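Long-range contacts in beta-L-arabinobiosidase (Bacteroides thetaiotaomicron, PDB 5MQR), which is a gut-bacterial glycosidase that probably cleaves arabinofuranosyl linkages in plant pectin and may have sialidase-like activity: residues Ala467-Lys472 with Val561-Arg566; Ser496-Arg501 with Met556-Val561; Ile716-Trp721 with Thr1020-Met1025; Ile1030-Arg1035 with Asp1057-His1062. One frame throughout, in Å; residues are numbered along the deposited sequence.

Interaction 1: residues Ala467-Lys472 with Val561-Arg566; sequences ASKELK and VATIER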
loop_
_atom_site.group_PDB
_atom_site.type_symbol
_atom_site.label_atom_id
_atom_site.label_comp_id
_atom_site.label_asym_id
_atom_site.label_seq_id
_atom_site.Cartn_x
_atom_site.Cartn_y
_atom_site.Cartn_z
ATOM N N ALA A 467 -5.337 5.044 10.376
ATOM C CA ALA A 467 -5.359 4.925 11.826
ATOM C C ALA A 467 -4.919 6.244 12.439
ATOM O O ALA A 467 -3.825 6.718 12.125
ATOM C CB ALA A 467 -4.425 3.791 12.258
ATOM N N SER A 468 -5.770 6.837 13.275
ATOM C CA SER A 468 -5.595 8.205 13.738
ATOM C C SER A 468 -5.816 8.339 15.252
ATOM O O SER A 468 -6.723 7.718 15.823
ATOM C CB SER A 468 -6.562 9.134 12.984
ATOM O OG SER A 468 -6.366 9.086 11.561
ATOM N N LYS A 469 -4.987 9.172 15.885
ATOM C CA LYS A 469 -5.064 9.462 17.320
ATOM C C LYS A 469 -5.951 10.663 17.558
ATOM O O LYS A 469 -6.795 10.627 18.445
ATOM C CB LYS A 469 -3.674 9.715 17.910
ATOM C CG LYS A 469 -2.718 8.552 17.763
ATOM C CD LYS A 469 -1.287 8.910 18.182
ATOM C CE LYS A 469 -0.263 7.914 17.597
ATOM N NZ LYS A 469 1.170 8.393 17.596
ATOM N N GLU A 470 -5.728 11.724 16.780
ATOM C CA GLU A 470 -6.629 12.876 16.704
ATOM C C GLU A 470 -7.406 12.760 15.388
ATOM O O GLU A 470 -6.804 12.602 14.311
ATOM C CB GLU A 470 -5.845 14.181 16.735
ATOM C CG GLU A 470 -4.976 14.370 17.976
ATOM C CD GLU A 470 -5.799 14.626 19.242
ATOM O OE1 GLU A 470 -6.649 15.556 19.240
ATOM O OE2 GLU A 470 -5.599 13.891 20.242
ATOM N N LEU A 471 -8.735 12.808 15.487
ATOM C CA LEU A 471 -9.604 12.585 14.347
ATOM C C LEU A 471 -10.775 13.550 14.326
ATOM O O LEU A 471 -11.461 13.727 15.347
ATOM C CB LEU A 471 -10.120 11.147 14.382
ATOM C CG LEU A 471 -11.033 10.652 13.274
ATOM C CD1 LEU A 471 -10.330 10.681 11.932
ATOM C CD2 LEU A 471 -11.481 9.237 13.575
ATOM N N LYS A 472 -11.006 14.165 13.166
ATOM C CA LYS A 472 -12.281 14.833 12.880
ATOM C C LYS A 472 -12.989 14.061 11.806
ATOM O O LYS A 472 -12.376 13.632 10.865
ATOM C CB LYS A 472 -12.135 16.293 12.439
ATOM C CG LYS A 472 -11.233 17.105 13.345
ATOM C CD LYS A 472 -11.571 18.606 13.335
ATOM C CE LYS A 472 -10.705 19.400 14.321
ATOM N NZ LYS A 472 -9.378 19.708 13.703
ATOM N N VAL A 561 -8.981 3.329 23.114
ATOM C CA VAL A 561 -8.284 2.780 21.943
ATOM C C VAL A 561 -6.983 3.575 21.699
ATOM O O VAL A 561 -6.844 4.696 22.157
ATOM C CB VAL A 561 -9.147 2.822 20.671
ATOM C CG1 VAL A 561 -10.405 1.992 20.821
ATOM C CG2 VAL A 561 -9.492 4.266 20.288
ATOM N N ALA A 562 -6.055 2.978 20.971
ATOM C CA ALA A 562 -4.809 3.646 20.617
ATOM C C ALA A 562 -5.060 4.581 19.437
ATOM O O ALA A 562 -4.582 5.714 19.422
ATOM C CB ALA A 562 -3.713 2.632 20.262
ATOM N N THR A 563 -5.761 4.071 18.436
ATOM C CA THR A 563 -6.102 4.820 17.238
ATOM C C THR A 563 -7.448 4.369 16.749
ATOM O O THR A 563 -7.911 3.282 17.104
ATOM C CB THR A 563 -5.128 4.562 16.085
ATOM O OG1 THR A 563 -5.069 3.161 15.815
ATOM C CG2 THR A 563 -3.743 5.070 16.418
ATOM N N ILE A 564 -8.052 5.229 15.934
ATOM C CA ILE A 564 -9.328 4.976 15.309
ATOM C C ILE A 564 -9.091 4.792 13.826
ATOM O O ILE A 564 -8.465 5.645 13.187
ATOM C CB ILE A 564 -10.257 6.173 15.519
ATOM C CG1 ILE A 564 -10.487 6.378 17.018
ATOM C CG2 ILE A 564 -11.571 5.988 14.747
ATOM C CD1 ILE A 564 -10.476 7.843 17.407
ATOM N N GLU A 565 -9.590 3.695 13.282
ATOM C CA GLU A 565 -9.403 3.403 11.860
ATOM C C GLU A 565 -10.698 3.250 11.038
ATOM O O GLU A 565 -10.613 3.107 9.813
ATOM C CB GLU A 565 -8.560 2.136 11.693
ATOM C CG GLU A 565 -9.111 0.910 12.413
ATOM C CD GLU A 565 -8.792 -0.381 11.692
ATOM O OE1 GLU A 565 -7.607 -0.544 11.318
ATOM O OE2 GLU A 565 -9.710 -1.234 11.537
ATOM N N ARG A 566 -11.861 3.236 11.691
ATOM C CA ARG A 566 -13.136 3.003 11.015
ATOM C C ARG A 566 -14.273 3.776 11.620
ATOM O O ARG A 566 -14.364 3.878 12.842
ATOM C CB ARG A 566 -13.526 1.544 11.093
ATOM C CG ARG A 566 -12.886 0.704 10.035
ATOM C CD ARG A 566 -13.297 -0.724 10.245
ATOM N NE ARG A 566 -12.581 -1.340 11.347
ATOM C CZ ARG A 566 -12.931 -2.479 11.944
ATOM N NH1 ARG A 566 -14.043 -3.130 11.599
ATOM N NH2 ARG A 566 -12.156 -2.959 12.901
#

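Interaction 2: residues Ser496-Arg501 with Met556-Val561; sequences SIACSR and MFYAPV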
loop_
_atom_site.group_PDB
_atom_site.type_symbol
_atom_site.label_atom_id
_atom_site.label_comp_id
_atom_site.label_asym_id
_atom_site.label_seq_id
_atom_site.Cartn_x
_atom_site.Cartn_y
_atom_site.Cartn_z
ATOM N N SER A 496 -11.931 -4.033 16.643
ATOM C CA SER A 496 -13.359 -3.792 16.797
ATOM C C SER A 496 -13.757 -3.241 18.160
ATOM O O SER A 496 -14.888 -3.432 18.581
ATOM C CB SER A 496 -14.159 -5.073 16.482
ATOM O OG SER A 496 -13.713 -5.690 15.266
ATOM N N ILE A 497 -12.851 -2.564 18.858
ATOM C CA ILE A 497 -13.244 -1.818 20.046
ATOM C C ILE A 497 -13.850 -0.512 19.536
ATOM O O ILE A 497 -13.222 0.204 18.745
ATOM C CB ILE A 497 -12.069 -1.497 21.001
ATOM C CG1 ILE A 497 -11.272 -2.754 21.381
ATOM C CG2 ILE A 497 -12.586 -0.759 22.230
ATOM C CD1 ILE A 497 -12.146 -3.925 21.746
ATOM N N ALA A 498 -15.084 -0.233 19.953
ATOM C CA ALA A 498 -15.708 1.055 19.662
ATOM C C ALA A 498 -15.375 1.951 20.835
ATOM O O ALA A 498 -15.698 1.627 22.001
ATOM C CB ALA A 498 -17.224 0.927 19.495
ATOM N N CYS A 499 -14.725 3.073 20.541
ATOM C CA CYS A 499 -14.428 4.040 21.588
ATOM C C CYS A 499 -15.612 4.947 21.934
ATOM O O CYS A 499 -15.724 5.468 23.054
ATOM C CB CYS A 499 -13.188 4.862 21.202
ATOM S SG CYS A 499 -13.377 5.850 19.724
ATOM N N SER A 500 -16.498 5.140 20.973
ATOM C CA SER A 500 -17.710 5.904 21.210
ATOM C C SER A 500 -18.784 5.455 20.254
ATOM O O SER A 500 -18.499 4.781 19.269
ATOM C CB SER A 500 -17.446 7.407 21.027
ATOM O OG SER A 500 -18.450 8.159 21.688
ATOM N N ARG A 501 -20.018 5.839 20.559
ATOM C CA ARG A 501 -21.171 5.526 19.729
ATOM C C ARG A 501 -22.164 6.685 19.765
ATOM O O ARG A 501 -22.433 7.223 20.831
ATOM C CB ARG A 501 -21.847 4.246 20.207
ATOM C CG ARG A 501 -23.254 4.016 19.661
ATOM C CD ARG A 501 -23.809 2.672 20.099
ATOM N NE ARG A 501 -22.940 1.602 19.606
ATOM C CZ ARG A 501 -22.710 0.431 20.201
ATOM N NH1 ARG A 501 -23.318 0.098 21.342
ATOM N NH2 ARG A 501 -21.861 -0.427 19.635
HETATM N N MSE A 556 -16.358 11.250 27.620
HETATM C CA MSE A 556 -15.183 10.409 27.539
HETATM C C MSE A 556 -15.536 9.248 26.618
HETATM O O MSE A 556 -16.701 8.900 26.437
HETATM C CB MSE A 556 -14.768 9.932 28.935
HETATM C CG MSE A 556 -14.604 11.045 29.980
HETATM SE SE MSE A 556 -13.223 12.326 29.446
HETATM C CE MSE A 556 -11.615 11.232 29.533
ATOM N N PHE A 557 -14.531 8.662 25.996
ATOM C CA PHE A 557 -14.714 7.382 25.337
ATOM C C PHE A 557 -15.272 6.365 26.352
ATOM O O PHE A 557 -14.819 6.332 27.500
ATOM C CB PHE A 557 -13.386 6.802 24.860
ATOM C CG PHE A 557 -12.737 7.518 23.707
ATOM C CD1 PHE A 557 -13.364 8.561 22.999
ATOM C CD2 PHE A 557 -11.458 7.105 23.303
ATOM C CE1 PHE A 557 -12.723 9.180 21.940
ATOM C CE2 PHE A 557 -10.823 7.719 22.233
ATOM C CZ PHE A 557 -11.453 8.762 21.554
ATOM N N TYR A 558 -16.229 5.534 25.928
ATOM C CA TYR A 558 -16.664 4.441 26.784
ATOM C C TYR A 558 -15.716 3.230 26.746
ATOM O O TYR A 558 -15.774 2.404 27.641
ATOM C CB TYR A 558 -18.133 4.071 26.553
ATOM C CG TYR A 558 -18.501 3.276 25.323
ATOM C CD1 TYR A 558 -18.440 1.879 25.322
ATOM C CD2 TYR A 558 -19.021 3.906 24.200
ATOM C CE1 TYR A 558 -18.841 1.149 24.228
ATOM C CE2 TYR A 558 -19.435 3.182 23.098
ATOM C CZ TYR A 558 -19.345 1.807 23.119
ATOM O OH TYR A 558 -19.772 1.100 22.033
ATOM N N ALA A 559 -14.822 3.187 25.746
ATOM C CA ALA A 559 -13.725 2.232 25.695
ATOM C C ALA A 559 -12.488 2.925 25.153
ATOM O O ALA A 559 -12.575 3.652 24.173
ATOM C CB ALA A 559 -14.076 1.041 24.803
ATOM N N PRO A 560 -11.324 2.691 25.774
ATOM C CA PRO A 560 -10.112 3.294 25.265
ATOM C C PRO A 560 -9.579 2.564 24.026
ATOM O O PRO A 560 -9.761 1.355 23.880
ATOM C CB PRO A 560 -9.159 3.180 26.458
ATOM C CG PRO A 560 -9.607 1.955 27.169
ATOM C CD PRO A 560 -11.092 1.989 27.052
ATOM N N VAL A 561 -8.981 3.329 23.114
ATOM C CA VAL A 561 -8.284 2.780 21.943
ATOM C C VAL A 561 -6.983 3.575 21.699
ATOM O O VAL A 561 -6.844 4.696 22.157
ATOM C CB VAL A 561 -9.147 2.822 20.671
ATOM C CG1 VAL A 561 -10.405 1.992 20.821
ATOM C CG2 VAL A 561 -9.492 4.266 20.288
HETATM O O HOH W 1 -18.241 7.877 24.341
#

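Interaction 3: residues Ile716-Trp721 with Thr1020-Met1025; sequences IYESRW and TFNDLM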
loop_
_atom_site.group_PDB
_atom_site.type_symbol
_atom_site.label_atom_id
_atom_site.label_comp_id
_atom_site.label_asym_id
_atom_site.label_seq_id
_atom_site.Cartn_x
_atom_site.Cartn_y
_atom_site.Cartn_z
ATOM N N ILE A 716 21.440 24.093 2.540
ATOM C CA ILE A 716 20.156 24.389 1.920
ATOM C C ILE A 716 19.642 23.181 1.152
ATOM O O ILE A 716 18.453 22.864 1.229
ATOM C CB ILE A 716 20.236 25.633 1.020
ATOM C CG1 ILE A 716 20.566 26.854 1.879
ATOM C CG2 ILE A 716 18.931 25.843 0.273
ATOM C CD1 ILE A 716 21.055 28.053 1.103
ATOM N N TYR A 717 20.519 22.529 0.397
ATOM C CA TYR A 717 20.113 21.343 -0.385
ATOM C C TYR A 717 19.594 20.217 0.527
ATOM O O TYR A 717 18.639 19.521 0.174
ATOM C CB TYR A 717 21.233 20.832 -1.293
ATOM C CG TYR A 717 21.234 21.368 -2.734
ATOM C CD1 TYR A 717 21.687 22.646 -3.044
ATOM C CD2 TYR A 717 20.825 20.551 -3.802
ATOM C CE1 TYR A 717 21.707 23.095 -4.355
ATOM C CE2 TYR A 717 20.848 20.992 -5.101
ATOM C CZ TYR A 717 21.276 22.270 -5.384
ATOM O OH TYR A 717 21.257 22.687 -6.708
ATOM N N GLU A 718 20.207 20.046 1.698
ATOM C CA GLU A 718 19.747 19.051 2.650
ATOM C C GLU A 718 18.496 19.505 3.377
ATOM O O GLU A 718 17.541 18.735 3.498
ATOM C CB GLU A 718 20.813 18.721 3.681
ATOM C CG GLU A 718 20.534 17.460 4.516
ATOM C CD GLU A 718 21.036 16.176 3.859
ATOM O OE1 GLU A 718 21.207 16.160 2.615
ATOM O OE2 GLU A 718 21.280 15.183 4.591
ATOM N N SER A 719 18.508 20.733 3.872
ATOM C CA SER A 719 17.449 21.215 4.741
ATOM C C SER A 719 16.161 21.559 4.013
ATOM O O SER A 719 15.136 21.762 4.656
ATOM C CB SER A 719 17.919 22.417 5.544
ATOM O OG SER A 719 19.081 22.083 6.296
ATOM N N ARG A 720 16.196 21.627 2.681
ATOM C CA ARG A 720 15.000 22.000 1.919
ATOM C C ARG A 720 13.872 20.976 2.065
ATOM O O ARG A 720 12.729 21.304 1.768
ATOM C CB ARG A 720 15.322 22.257 0.446
ATOM C CG ARG A 720 15.720 21.013 -0.342
ATOM C CD ARG A 720 16.187 21.379 -1.742
ATOM N NE ARG A 720 16.843 20.245 -2.406
ATOM C CZ ARG A 720 16.923 20.066 -3.730
ATOM N NH1 ARG A 720 16.350 20.922 -4.567
ATOM N NH2 ARG A 720 17.554 18.994 -4.221
ATOM N N TRP A 721 14.199 19.762 2.534
ATOM C CA TRP A 721 13.230 18.677 2.726
ATOM C C TRP A 721 12.504 18.685 4.058
ATOM O O TRP A 721 11.555 17.919 4.244
ATOM C CB TRP A 721 13.904 17.309 2.500
ATOM C CG TRP A 721 14.489 17.219 1.145
ATOM C CD1 TRP A 721 15.808 17.341 0.821
ATOM C CD2 TRP A 721 13.786 17.062 -0.094
ATOM N NE1 TRP A 721 15.973 17.237 -0.531
ATOM C CE2 TRP A 721 14.746 17.077 -1.120
ATOM C CE3 TRP A 721 12.435 16.907 -0.437
ATOM C CZ2 TRP A 721 14.410 16.948 -2.460
ATOM C CZ3 TRP A 721 12.099 16.778 -1.772
ATOM C CH2 TRP A 721 13.094 16.795 -2.776
ATOM N N THR A 1020 25.935 16.877 2.105
ATOM C CA THR A 1020 24.578 16.333 2.033
ATOM C C THR A 1020 24.666 14.809 2.114
ATOM O O THR A 1020 25.732 14.201 1.924
ATOM C CB THR A 1020 23.826 16.785 0.761
ATOM O OG1 THR A 1020 24.447 16.258 -0.411
ATOM C CG2 THR A 1020 23.753 18.318 0.659
ATOM N N PHE A 1021 23.522 14.227 2.441
ATOM C CA PHE A 1021 23.300 12.794 2.402
ATOM C C PHE A 1021 21.856 12.477 2.008
ATOM O O PHE A 1021 21.603 11.765 1.058
ATOM C CB PHE A 1021 23.644 12.092 3.735
ATOM C CG PHE A 1021 23.399 10.632 3.670
ATOM C CD1 PHE A 1021 24.283 9.809 2.992
ATOM C CD2 PHE A 1021 22.231 10.085 4.174
ATOM C CE1 PHE A 1021 24.050 8.449 2.855
ATOM C CE2 PHE A 1021 21.989 8.722 4.040
ATOM C CZ PHE A 1021 22.906 7.911 3.380
ATOM N N ASN A 1022 20.917 12.962 2.791
ATOM C CA ASN A 1022 19.540 12.703 2.533
ATOM C C ASN A 1022 19.023 13.411 1.296
ATOM O O ASN A 1022 18.045 12.947 0.683
ATOM C CB ASN A 1022 18.733 13.015 3.773
ATOM C CG ASN A 1022 18.874 11.933 4.830
ATOM O OD1 ASN A 1022 19.032 10.749 4.507
ATOM N ND2 ASN A 1022 18.749 12.314 6.093
ATOM N N ASP A 1023 19.672 14.493 0.881
ATOM C CA ASP A 1023 19.326 15.079 -0.391
ATOM C C ASP A 1023 19.646 14.121 -1.511
ATOM O O ASP A 1023 18.940 14.071 -2.511
ATOM C CB ASP A 1023 20.025 16.396 -0.643
ATOM C CG ASP A 1023 19.592 17.016 -1.948
ATOM O OD1 ASP A 1023 18.361 17.209 -2.155
ATOM O OD2 ASP A 1023 20.467 17.246 -2.792
ATOM N N LEU A 1024 20.725 13.369 -1.332
ATOM C CA LEU A 1024 21.166 12.360 -2.311
ATOM C C LEU A 1024 20.219 11.167 -2.291
ATOM O O LEU A 1024 19.891 10.617 -3.341
ATOM C CB LEU A 1024 22.586 11.867 -2.012
ATOM C CG LEU A 1024 23.665 12.915 -1.734
ATOM C CD1 LEU A 1024 24.946 12.213 -1.314
ATOM C CD2 LEU A 1024 23.908 13.805 -2.955
HETATM N N MSE A 1025 19.794 10.766 -1.095
HETATM C CA MSE A 1025 18.840 9.673 -0.948
HETATM C C MSE A 1025 17.546 10.003 -1.678
HETATM O O MSE A 1025 17.053 9.203 -2.451
HETATM C CB MSE A 1025 18.556 9.376 0.520
HETATM C CG MSE A 1025 19.759 8.879 1.321
HETATM SE SE MSE A 1025 20.127 7.003 0.860
HETATM C CE MSE A 1025 18.619 6.306 1.928
#

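Interaction 4: residues Ile1030-Arg1035 with Asp1057-His1062; sequences IGLRPR and DNVLYH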
loop_
_atom_site.group_PDB
_atom_site.type_symbol
_atom_site.label_atom_id
_atom_site.label_comp_id
_atom_site.label_asym_id
_atom_site.label_seq_id
_atom_site.Cartn_x
_atom_site.Cartn_y
_atom_site.Cartn_z
ATOM N N ILE A 1030 16.341 7.394 -4.602
ATOM C CA ILE A 1030 14.897 7.308 -4.823
ATOM C C ILE A 1030 14.519 8.057 -6.097
ATOM O O ILE A 1030 13.588 7.674 -6.795
ATOM C CB ILE A 1030 14.112 7.914 -3.640
ATOM C CG1 ILE A 1030 14.381 7.139 -2.347
ATOM C CG2 ILE A 1030 12.604 7.948 -3.914
ATOM C CD1 ILE A 1030 13.700 5.793 -2.295
ATOM N N GLY A 1031 15.251 9.126 -6.399
ATOM C CA GLY A 1031 15.175 9.738 -7.693
ATOM C C GLY A 1031 14.075 10.759 -7.887
ATOM O O GLY A 1031 13.689 11.011 -9.039
ATOM N N LEU A 1032 13.593 11.391 -6.819
ATOM C CA LEU A 1032 12.675 12.521 -7.003
ATOM C C LEU A 1032 13.448 13.697 -7.570
ATOM O O LEU A 1032 14.351 14.198 -6.918
ATOM C CB LEU A 1032 12.011 12.921 -5.693
ATOM C CG LEU A 1032 11.097 14.164 -5.711
ATOM C CD1 LEU A 1032 9.920 14.030 -6.669
ATOM C CD2 LEU A 1032 10.589 14.420 -4.303
ATOM N N ARG A 1033 13.093 14.128 -8.777
ATOM C CA ARG A 1033 13.811 15.211 -9.458
ATOM C C ARG A 1033 13.076 16.547 -9.374
ATOM O O ARG A 1033 12.132 16.786 -10.108
ATOM C CB ARG A 1033 14.049 14.836 -10.928
ATOM C CG ARG A 1033 14.675 13.444 -11.131
ATOM C CD ARG A 1033 16.073 13.306 -10.533
ATOM N NE ARG A 1033 17.019 14.245 -11.132
ATOM C CZ ARG A 1033 18.233 14.528 -10.650
ATOM N NH1 ARG A 1033 18.695 13.945 -9.534
ATOM N NH2 ARG A 1033 19.007 15.410 -11.288
ATOM N N PRO A 1034 13.511 17.438 -8.477
ATOM C CA PRO A 1034 12.677 18.635 -8.288
ATOM C C PRO A 1034 12.592 19.499 -9.522
ATOM O O PRO A 1034 13.547 19.556 -10.285
ATOM C CB PRO A 1034 13.383 19.378 -7.143
ATOM C CG PRO A 1034 14.132 18.298 -6.417
ATOM C CD PRO A 1034 14.599 17.361 -7.485
ATOM N N ARG A 1035 11.443 20.134 -9.722
ATOM C CA ARG A 1035 11.172 20.947 -10.905
ATOM C C ARG A 1035 10.437 22.218 -10.554
ATOM O O ARG A 1035 9.827 22.323 -9.495
ATOM C CB ARG A 1035 10.305 20.175 -11.894
ATOM C CG ARG A 1035 10.974 18.956 -12.496
ATOM C CD ARG A 1035 9.930 18.012 -13.016
ATOM N NE ARG A 1035 9.234 18.576 -14.170
ATOM C CZ ARG A 1035 9.316 18.126 -15.423
ATOM N NH1 ARG A 1035 10.066 17.081 -15.742
ATOM N NH2 ARG A 1035 8.628 18.736 -16.390
ATOM N N ASP A 1057 8.245 8.546 1.980
ATOM C CA ASP A 1057 6.912 9.014 2.317
ATOM C C ASP A 1057 7.024 10.315 3.078
ATOM O O ASP A 1057 8.107 10.711 3.528
ATOM C CB ASP A 1057 6.244 7.971 3.194
ATOM C CG ASP A 1057 4.744 7.907 3.025
ATOM O OD1 ASP A 1057 4.099 8.835 2.493
ATOM O OD2 ASP A 1057 4.190 6.885 3.460
ATOM N N ASN A 1058 5.879 10.962 3.226
ATOM C CA ASN A 1058 5.740 12.183 3.994
ATOM C C ASN A 1058 6.588 13.308 3.406
ATOM O O ASN A 1058 7.056 14.167 4.152
ATOM C CB ASN A 1058 6.095 11.957 5.484
ATOM C CG ASN A 1058 5.444 12.983 6.410
ATOM O OD1 ASN A 1058 4.392 13.513 6.105
ATOM N ND2 ASN A 1058 6.069 13.262 7.526
ATOM N N VAL A 1059 6.751 13.325 2.085
ATOM C CA VAL A 1059 7.556 14.363 1.455
ATOM C C VAL A 1059 6.658 15.581 1.216
ATOM O O VAL A 1059 5.596 15.448 0.577
ATOM C CB VAL A 1059 8.135 13.887 0.107
ATOM C CG1 VAL A 1059 8.870 15.027 -0.609
ATOM C CG2 VAL A 1059 9.058 12.695 0.300
ATOM N N LEU A 1060 7.066 16.756 1.695
ATOM C CA LEU A 1060 6.366 17.997 1.355
ATOM C C LEU A 1060 7.013 18.586 0.126
ATOM O O LEU A 1060 8.135 19.078 0.171
ATOM C CB LEU A 1060 6.388 19.001 2.502
ATOM C CG LEU A 1060 5.464 20.228 2.359
ATOM C CD1 LEU A 1060 4.000 19.807 2.190
ATOM C CD2 LEU A 1060 5.617 21.110 3.586
ATOM N N TYR A 1061 6.303 18.513 -0.988
ATOM C CA TYR A 1061 6.816 18.943 -2.283
ATOM C C TYR A 1061 5.723 19.764 -2.944
ATOM O O TYR A 1061 4.654 19.224 -3.234
ATOM C CB TYR A 1061 7.165 17.714 -3.144
ATOM C CG TYR A 1061 7.680 18.069 -4.523
ATOM C CD1 TYR A 1061 9.036 18.375 -4.730
ATOM C CD2 TYR A 1061 6.820 18.127 -5.632
ATOM C CE1 TYR A 1061 9.518 18.712 -5.995
ATOM C CE2 TYR A 1061 7.295 18.462 -6.894
ATOM C CZ TYR A 1061 8.643 18.756 -7.071
ATOM O OH TYR A 1061 9.122 19.100 -8.303
ATOM N N HIS A 1062 5.980 21.049 -3.178
ATOM C CA HIS A 1062 5.015 21.940 -3.844
ATOM C C HIS A 1062 3.633 21.999 -3.142
ATOM O O HIS A 1062 2.574 22.050 -3.789
ATOM C CB HIS A 1062 4.841 21.545 -5.330
ATOM C CG HIS A 1062 6.023 21.856 -6.183
ATOM N ND1 HIS A 1062 5.903 22.396 -7.440
ATOM C CD2 HIS A 1062 7.347 21.703 -5.965
ATOM C CE1 HIS A 1062 7.101 22.567 -7.959
ATOM N NE2 HIS A 1062 7.997 22.158 -7.082
HETATM O O HOH W 2 9.445 16.246 -9.709
#

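Interaction 1: residues Ala467-Lys472 with Val561-Arg566
A467 sits beside T563, its CB 3.7 Å from T563 OG1, while its CA-H points at I564 O in a CA-H...O contact. Next comes S468, paired with I564 as an antiparallel hydrogen-bonded pair: S468 N donates to I564 O, and I564 N returns a straighter bond to S468 O (2.8 Å, 166° at the hydrogen). The two side chains share one face of the sheet, but S468 OG turns back to P466 O. At K469 the strand breaks. Its CG rests on the methyl of T563 (CG2, 3.9 Å), and the D613 carboxylate receives the backbone N-H groups of K469 and E470. The chain then enters strand 470-479, which belongs to a second sheet. L471 puts CG anti to its backbone N (chi1 -179°), and its CD2 methyl packs against I564 CG2, a tight 3.5 Å. I564 also touches L536 of that second sheet. Just beyond, E565 and R566 both face L492 in a classic beta bulge. Polar backbone bonds thus fix S468 and I564 in one sheet of this sandwich-like module, whereas L471 meets I564 from the other sheet through carbon contacts alone.

Interaction 2: residues Ser496-Arg501 with Met556-Val561
The apolar contacts begin with I497, whose CG2 branch presses on A559 CB at a tight 3.5 Å and continues to V561 CG1; the two branched side chains lie antiparallel alongside each other. V561 sends its other methyl, CG2, to C499 CB (3.9 Å).

Aromatic contacts centre on C499 and F557. With chi1 at 63°, SG sits between the backbone N and carbonyl carbon of C499, which sets it almost directly above the F557 centroid (3.9 Å, 9° off the normal). CB covers the same ring nearer its rim, in a CH-pi contact. The Y558 ring lies with A498 O over one face and R501 N at its edge. Y558 OH stands over the centre of the R501 guanidinium face, 3.5 Å from R501 CZ, the two planes 59° apart. R501 NE forms a salt bridge with D490, and the Y558 ring has a cation-pi partner in K513.

Polar links are few. Y558 N gives a weak bond to C499 O, C499 CA-H approaches A559 O, and a water joins S500 OG to M556 O (2.7 and 2.8 Å). The corner of the chain at C499 is therefore fitted to the loop before strand 564-570 chiefly by sulfur, methyl and ring surfaces, in a module that resembles the carbohydrate-binding domains of sialidase-like proteins.

Interaction 3: residues Ile716-Trp721 with Thr1020-Met1025
The R720 guanidinium turns its edge to D1023 and has both faces covered: Y717 CD2 lies over one, W721 CZ2 over the opposite one, each toward the rim. The indole of W721 has R720 CG over one face and D1023 at its edge, and the Y717 ring meets D1023 OD2 at its edge. The contact joins the end of helix 712-719 to the start of helix 1022-1029, consistent with the (alpha/alpha)6 fold of six-hairpin glycosidases.

D1023 OD1 takes two strong bonds. R720 NH2 reaches it in the guanidinium plane on the syn side (2.8 Å), completing a salt bridge, while W721 NE1 comes to the anti lone pair, 2.9 Å away and nearly straight at 171°. D1023 has CG anti to its backbone N (chi1 -177°), which carries the carboxylate across to the arginine and the indole.

E718 grips the opening turn of helix 1022-1029, where F1021 takes the N-cap position; its chain is bent at chi2 (87°). E718 OE2 accepts N1022 N at 2.9 Å on the syn side. OE1 accepts both F1021 N (3.0 Å) and D1023 N (2.9 Å), which approach from opposite faces of the carboxylate plane. Buried carboxylate oxygens are thus matched to buried N-H groups. Y717 OH bonds D756 and R720 NH1 bonds A760 O. R720 NE also donates to Y717 O, in the carbonyl plane on a lone pair, 3.2 Å away.

Interaction 4: residues Ile1030-Arg1035 with Asp1057-His1062
Y1061 reaches from its strand to the loop 1030-1035 and ends on the backbone of R1035. From CB, the ring leaves with CG anti to the backbone N (chi1 179°), which directs it at the loop. CD1 has the CD2 methyl of L1032 4.3 Å away, an oblique approach to the ring. CE1 comes next, with P1034 CB at 4.1 Å and P1034 CA near the ring plane. At the tip, Y1061 OH accepts R1035 N (2.9 Å, 150° at the hydrogen). A water donates to the same hydroxyl oxygen at 3.2 Å and to R1033 O at 2.8 Å, so the phenol oxygen is tied to the loop twice.

Strand 1053-1061 lies between 660-662 and 1064-1071 in an antiparallel sheet, in the region matching the glycosyl hydrolase family 65 C-terminal domain, and the loop 1030-1035 follows helix 1022-1029 and leads to strand 1040-1042. Within the strand, N1058 and V1059 both face L1066, forming a G1 beta bulge. V1059 CG1 then meets L1032 CD2 tip to tip at 4.1 Å.

H1062 covers one face of the Y1061 ring, its CD2 lying over the ring centre, 3.3 Å above the plane. The imidazole edge faces R1035 O, with NE2 at 3.0 Å; NE2 is hydrogen-bonded to M763 O. The R1035 guanidinium leads away to salt bridges with D1037 and E1041.

Interactions 1 and 2 belong to a module resembling carbohydrate-binding domains and share V561; interaction 2 is nested within the loop that interaction 1 closes, and I564 packs on C499 between them. Both are partly buried: the first relies on strand pairing, the second on sulfur, methyl and aromatic surfaces at a corner. Interactions 3 and 4 lie in the helical part of the chain and against the C-terminal sheet, their centres about 11 Å apart. W721 packs on L1032 and V1059, so these contacts adjoin, and helix 1022-1029 leads from one into the other's loop. Interaction 3, wholly buried, is dominated by charged groups, whereas the partly buried interaction 4 uses a phenol, water and aliphatic tips.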